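PDB 5O34: enoyl-CoA hydratase carB homologue from Streptomyces cattleya, which probably catalyses carbon-carbon bond formation on a CoA-linked substrate during thienamycin biosynthesis, as a crotonase-family homologue of the carbapenem enzyme CarB. Local coordinates for residues G52-A56 and A237-S241; I181-F185 and E269-H274. All blocks are in the same frame, centred on the assembly; numbering follows the deposited sequence.

Contact 1. Residues G52-A56 and A237-S241; sequences GDGIA and ARTIS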
loop_
_atom_site.group_PDB
_atom_site.type_symbol
_atom_site.label_atom_id
_atom_site.label_comp_id
_atom_site.label_asym_id
_atom_site.label_seq_id
_atom_site.Cartn_x
_atom_site.Cartn_y
_atom_site.Cartn_z
ATOM N N GLY A 52 -4.508 -30.118 18.489
ATOM C CA GLY A 52 -5.607 -30.967 18.047
ATOM C C GLY A 52 -6.931 -30.417 17.556
ATOM O O GLY A 52 -7.903 -31.180 17.493
ATOM N N ASP A 53 -7.001 -29.136 17.179
ATOM C CA ASP A 53 -8.232 -28.597 16.584
ATOM C C ASP A 53 -7.962 -28.432 15.081
ATOM O O ASP A 53 -8.849 -28.070 14.304
ATOM C CB ASP A 53 -8.597 -27.236 17.211
ATOM C CG ASP A 53 -8.934 -27.287 18.688
ATOM O OD1 ASP A 53 -10.142 -27.388 19.020
ATOM O OD2 ASP A 53 -7.994 -27.188 19.517
ATOM N N GLY A 54 -6.725 -28.752 14.713
ATOM C CA GLY A 54 -6.115 -28.573 13.406
ATOM C C GLY A 54 -4.975 -27.581 13.563
ATOM O O GLY A 54 -4.362 -27.171 12.580
ATOM N N ILE A 55 -4.688 -27.190 14.823
ATOM C CA ILE A 55 -3.671 -26.201 15.188
ATOM C C ILE A 55 -2.311 -26.825 15.496
ATOM O O ILE A 55 -2.213 -27.712 16.341
ATOM C CB ILE A 55 -4.151 -25.290 16.359
ATOM C CG1 ILE A 55 -5.553 -24.700 16.089
ATOM C CG2 ILE A 55 -3.118 -24.191 16.703
ATOM C CD1 ILE A 55 -6.322 -24.231 17.357
ATOM N N ALA A 56 -1.263 -26.306 14.850
ATOM C CA ALA A 56 0.115 -26.696 15.077
ATOM C C ALA A 56 0.829 -25.462 15.619
ATOM O O ALA A 56 0.880 -24.434 14.941
ATOM C CB ALA A 56 0.757 -27.152 13.774
ATOM N N ALA A 237 -6.705 -19.075 15.886
ATOM C CA ALA A 237 -6.289 -20.292 15.167
ATOM C C ALA A 237 -7.455 -21.282 15.055
ATOM O O ALA A 237 -7.657 -21.869 13.993
ATOM C CB ALA A 237 -5.114 -20.939 15.870
ATOM N N ARG A 238 -8.259 -21.398 16.135
ATOM C CA ARG A 238 -9.456 -22.235 16.224
ATOM C C ARG A 238 -10.522 -21.764 15.223
ATOM O O ARG A 238 -11.099 -22.599 14.523
ATOM C CB ARG A 238 -10.005 -22.217 17.662
ATOM C CG ARG A 238 -10.377 -23.591 18.197
ATOM C CD ARG A 238 -10.455 -23.611 19.713
ATOM N NE ARG A 238 -9.137 -23.718 20.345
ATOM C CZ ARG A 238 -8.690 -22.906 21.301
ATOM N NH1 ARG A 238 -9.446 -21.904 21.739
ATOM N NH2 ARG A 238 -7.488 -23.089 21.824
ATOM N N THR A 239 -10.753 -20.429 15.125
ATOM C CA THR A 239 -11.703 -19.834 14.168
ATOM C C THR A 239 -11.278 -20.155 12.712
ATOM O O THR A 239 -12.103 -20.635 11.926
ATOM C CB THR A 239 -11.853 -18.321 14.427
ATOM O OG1 THR A 239 -12.325 -18.106 15.763
ATOM C CG2 THR A 239 -12.796 -17.640 13.426
ATOM N N ILE A 240 -9.983 -19.914 12.380
ATOM C CA ILE A 240 -9.422 -20.189 11.048
ATOM C C ILE A 240 -9.549 -21.677 10.733
ATOM O O ILE A 240 -10.035 -22.028 9.656
ATOM C CB ILE A 240 -7.970 -19.655 10.853
ATOM C CG1 ILE A 240 -7.880 -18.132 11.151
ATOM C CG2 ILE A 240 -7.485 -19.967 9.434
ATOM C CD1 ILE A 240 -6.463 -17.547 11.281
ATOM N N SER A 241 -9.189 -22.543 11.711
ATOM C CA SER A 241 -9.281 -24.001 11.590
ATOM C C SER A 241 -10.707 -24.501 11.325
ATOM O O SER A 241 -10.875 -25.502 10.636
ATOM C CB SER A 241 -8.704 -24.679 12.822
ATOM O OG SER A 241 -8.352 -26.012 12.507
#

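Contact 2. Residues I181-F185 and E269-H274; sequences IACNF and EAKESH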
loop_
_atom_site.group_PDB
_atom_site.type_symbol
_atom_site.label_atom_id
_atom_site.label_comp_id
_atom_site.label_asym_id
_atom_site.label_seq_id
_atom_site.Cartn_x
_atom_site.Cartn_y
_atom_site.Cartn_z
ATOM N N ILE A 181 24.335 -2.751 8.090
ATOM C CA ILE A 181 24.057 -3.778 7.083
ATOM C C ILE A 181 22.892 -3.344 6.173
ATOM O O ILE A 181 22.076 -2.510 6.579
ATOM C CB ILE A 181 23.855 -5.184 7.721
ATOM C CG1 ILE A 181 22.627 -5.222 8.671
ATOM C CG2 ILE A 181 25.146 -5.655 8.434
ATOM C CD1 ILE A 181 22.154 -6.635 9.076
ATOM N N ALA A 182 22.834 -3.890 4.942
ATOM C CA ALA A 182 21.775 -3.588 3.972
ATOM C C ALA A 182 20.364 -4.048 4.425
ATOM O O ALA A 182 20.238 -4.848 5.357
ATOM C CB ALA A 182 22.126 -4.171 2.616
ATOM N N CYS A 183 19.305 -3.504 3.796
ATOM C CA CYS A 183 17.939 -3.860 4.176
ATOM C C CYS A 183 16.985 -4.011 2.979
ATOM O O CYS A 183 15.894 -3.430 2.956
ATOM C CB CYS A 183 17.397 -2.890 5.221
ATOM S SG CYS A 183 15.981 -3.534 6.142
ATOM N N ASN A 184 17.388 -4.845 2.011
ATOM C CA ASN A 184 16.626 -5.142 0.794
ATOM C C ASN A 184 15.312 -5.824 1.124
ATOM O O ASN A 184 14.265 -5.403 0.636
ATOM C CB ASN A 184 17.450 -6.021 -0.162
ATOM C CG ASN A 184 18.811 -5.466 -0.471
ATOM O OD1 ASN A 184 19.698 -5.431 0.388
ATOM N ND2 ASN A 184 18.998 -5.011 -1.695
ATOM N N PHE A 185 15.375 -6.873 1.950
ATOM C CA PHE A 185 14.225 -7.650 2.386
ATOM C C PHE A 185 13.315 -6.831 3.289
ATOM O O PHE A 185 12.106 -6.796 3.060
ATOM C CB PHE A 185 14.683 -8.935 3.076
ATOM C CG PHE A 185 15.023 -10.050 2.121
ATOM C CD1 PHE A 185 16.336 -10.491 1.982
ATOM C CD2 PHE A 185 14.036 -10.652 1.347
ATOM C CE1 PHE A 185 16.652 -11.530 1.098
ATOM C CE2 PHE A 185 14.351 -11.690 0.468
ATOM C CZ PHE A 185 15.659 -12.116 0.339
ATOM N N GLU A 269 19.644 -9.391 -5.651
ATOM C CA GLU A 269 19.848 -8.021 -5.148
ATOM C C GLU A 269 20.451 -7.982 -3.731
ATOM O O GLU A 269 21.426 -7.263 -3.502
ATOM C CB GLU A 269 18.528 -7.235 -5.176
ATOM C CG GLU A 269 18.082 -6.800 -6.561
ATOM C CD GLU A 269 16.639 -6.346 -6.721
ATOM O OE1 GLU A 269 15.936 -6.165 -5.698
ATOM O OE2 GLU A 269 16.209 -6.173 -7.885
ATOM N N ALA A 270 19.874 -8.760 -2.792
ATOM C CA ALA A 270 20.312 -8.866 -1.389
ATOM C C ALA A 270 21.750 -9.376 -1.280
ATOM O O ALA A 270 22.488 -8.939 -0.394
ATOM C CB ALA A 270 19.376 -9.775 -0.607
ATOM N N LYS A 271 22.145 -10.285 -2.197
ATOM C CA LYS A 271 23.493 -10.847 -2.279
ATOM C C LYS A 271 24.532 -9.747 -2.521
ATOM O O LYS A 271 25.469 -9.617 -1.728
ATOM C CB LYS A 271 23.563 -11.931 -3.361
ATOM C CG LYS A 271 23.104 -13.287 -2.861
ATOM C CD LYS A 271 22.774 -14.231 -4.004
ATOM C CE LYS A 271 22.387 -15.591 -3.489
ATOM N NZ LYS A 271 22.068 -16.514 -4.599
ATOM N N GLU A 272 24.332 -8.922 -3.570
ATOM C CA GLU A 272 25.212 -7.799 -3.915
ATOM C C GLU A 272 25.329 -6.781 -2.765
ATOM O O GLU A 272 26.431 -6.333 -2.455
ATOM C CB GLU A 272 24.710 -7.090 -5.182
ATOM C CG GLU A 272 24.836 -7.907 -6.453
ATOM C CD GLU A 272 24.294 -7.199 -7.677
ATOM O OE1 GLU A 272 25.075 -6.488 -8.352
ATOM O OE2 GLU A 272 23.078 -7.333 -7.942
ATOM N N SER A 273 24.192 -6.447 -2.126
ATOM C CA SER A 273 24.083 -5.467 -1.039
ATOM C C SER A 273 24.785 -5.852 0.280
ATOM O O SER A 273 25.387 -4.979 0.915
ATOM C CB SER A 273 22.622 -5.131 -0.776
ATOM O OG SER A 273 22.105 -4.223 -1.733
ATOM N N HIS A 274 24.696 -7.130 0.702
ATOM C CA HIS A 274 25.343 -7.596 1.933
ATOM C C HIS A 274 26.818 -7.974 1.717
ATOM O O HIS A 274 27.371 -7.783 0.632
ATOM C CB HIS A 274 24.565 -8.760 2.563
ATOM C CG HIS A 274 23.230 -8.364 3.114
ATOM N ND1 HIS A 274 23.072 -8.016 4.441
ATOM C CD2 HIS A 274 22.030 -8.273 2.496
ATOM C CE1 HIS A 274 21.787 -7.728 4.589
ATOM N NE2 HIS A 274 21.123 -7.865 3.445
#

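Contact 1. Residues G52-A56 and A237-S241
S241 reaches from helix 229-242 to the main chain of D53, in the turn between strands 47-50 and 55-59. In this crotonase-like fold the last turns of the helix pack across one face of the six-stranded mixed sheet, here over the start of strand 55-59. S241 OG donates to D53 O at 2.8 Å. A chi1 of -159° turns this hydroxyl toward the turn. It arrives above the carbonyl plane, 41° out of it. S241 OG also sits 3.5 Å from G54 CA, so the hydroxyl lies close against the turn.

After the turn, where strand 55-59 starts, I55 carries the apolar part. Its CG1 lies 3.8 Å from A237 CB, and CG2 touches the same methyl. Both I55 and A237 also pack on V94 of the neighbouring strand 92-96. I55 CD1 goes further and ends 3.6 Å from R238 N.

R238 CG and CD pass alongside the D53 carboxylate, and the bend at chi3 then turns NE toward it. D53 OD2 lies at the guanidinium edge, near its plane, but the carboxylate and guanidinium planes are 56° apart. The resulting salt bridge is long, with D53 OD2 3.7 Å from R238 NE.

Contact 2. Residues I181-F185 and E269-H274
A182 lays its methyl over one face of the H274 imidazole. A182 CB stands 4.0 Å from the centroid of the H274 ring and only 13° off the normal, a CH-pi contact. In this crotonase-like fold the C-terminal end of helix 252-273 lies against the loop that leads into helix 184-194, whose N-cap is C183. In H274, chi1 (-68°) sets CG beside the backbone N and turns one ring face to the A182 methyl. H274 CE1 then comes within 3.4 Å of A182 O. The ring of W124, from helix 120-137, meets H274 edge to face.

The A182 methyl also touches the residue before H274, with A182 CB 3.6 Å from S273 CB. The methyl thus sits in the corner formed by the ring and S273.

N184 stands in the first turn of its helix, just after C183. Its amide points across to S273. N184 ND2 donates to S273 OG at 3.2 Å, with an N-H...O angle of 155°. The hydroxyl lies almost in the amide plane, which suits the donor. N184 OD1 rests against S273 CB. The flat amide also lies on the backbone of A270, with N184 CG 3.8 Å from A270 CA. The contact also forms part of an interface with the third subunit, where S273 OG makes a weak hydrogen bond to S250 O, C183 N bonds T251 OG1, and R254 packs on N184 and S273.

Further along, F185 packs on I266 of helix 252-273 and meets Y132 edge to face. Its contact with the E269-H274 segment is at one ring corner, where F185 CE1 meets A270 CB at 3.7 Å.

How the contacts relate
The two contacts lie on opposite sides of the chain's centre. Their centres are 36 Å apart, and their nearest atoms are about 23 Å apart. They share no helix or strand. Contact 1 joins helix 229-242 to strand 55-59 of the six-stranded mixed sheet. Contact 2 joins the start of helix 184-194 to the end of helix 252-273. Along the chain the order is 52-56, 181-185, 237-241, 269-274, so the pairings cross. Both belong to the crotonase-like fold. Contact 1 holds a helix on the central sheet, while contact 2 joins two helices where the third subunit meets them. I240 in contact 1 packs instead on L204 of the second subunit.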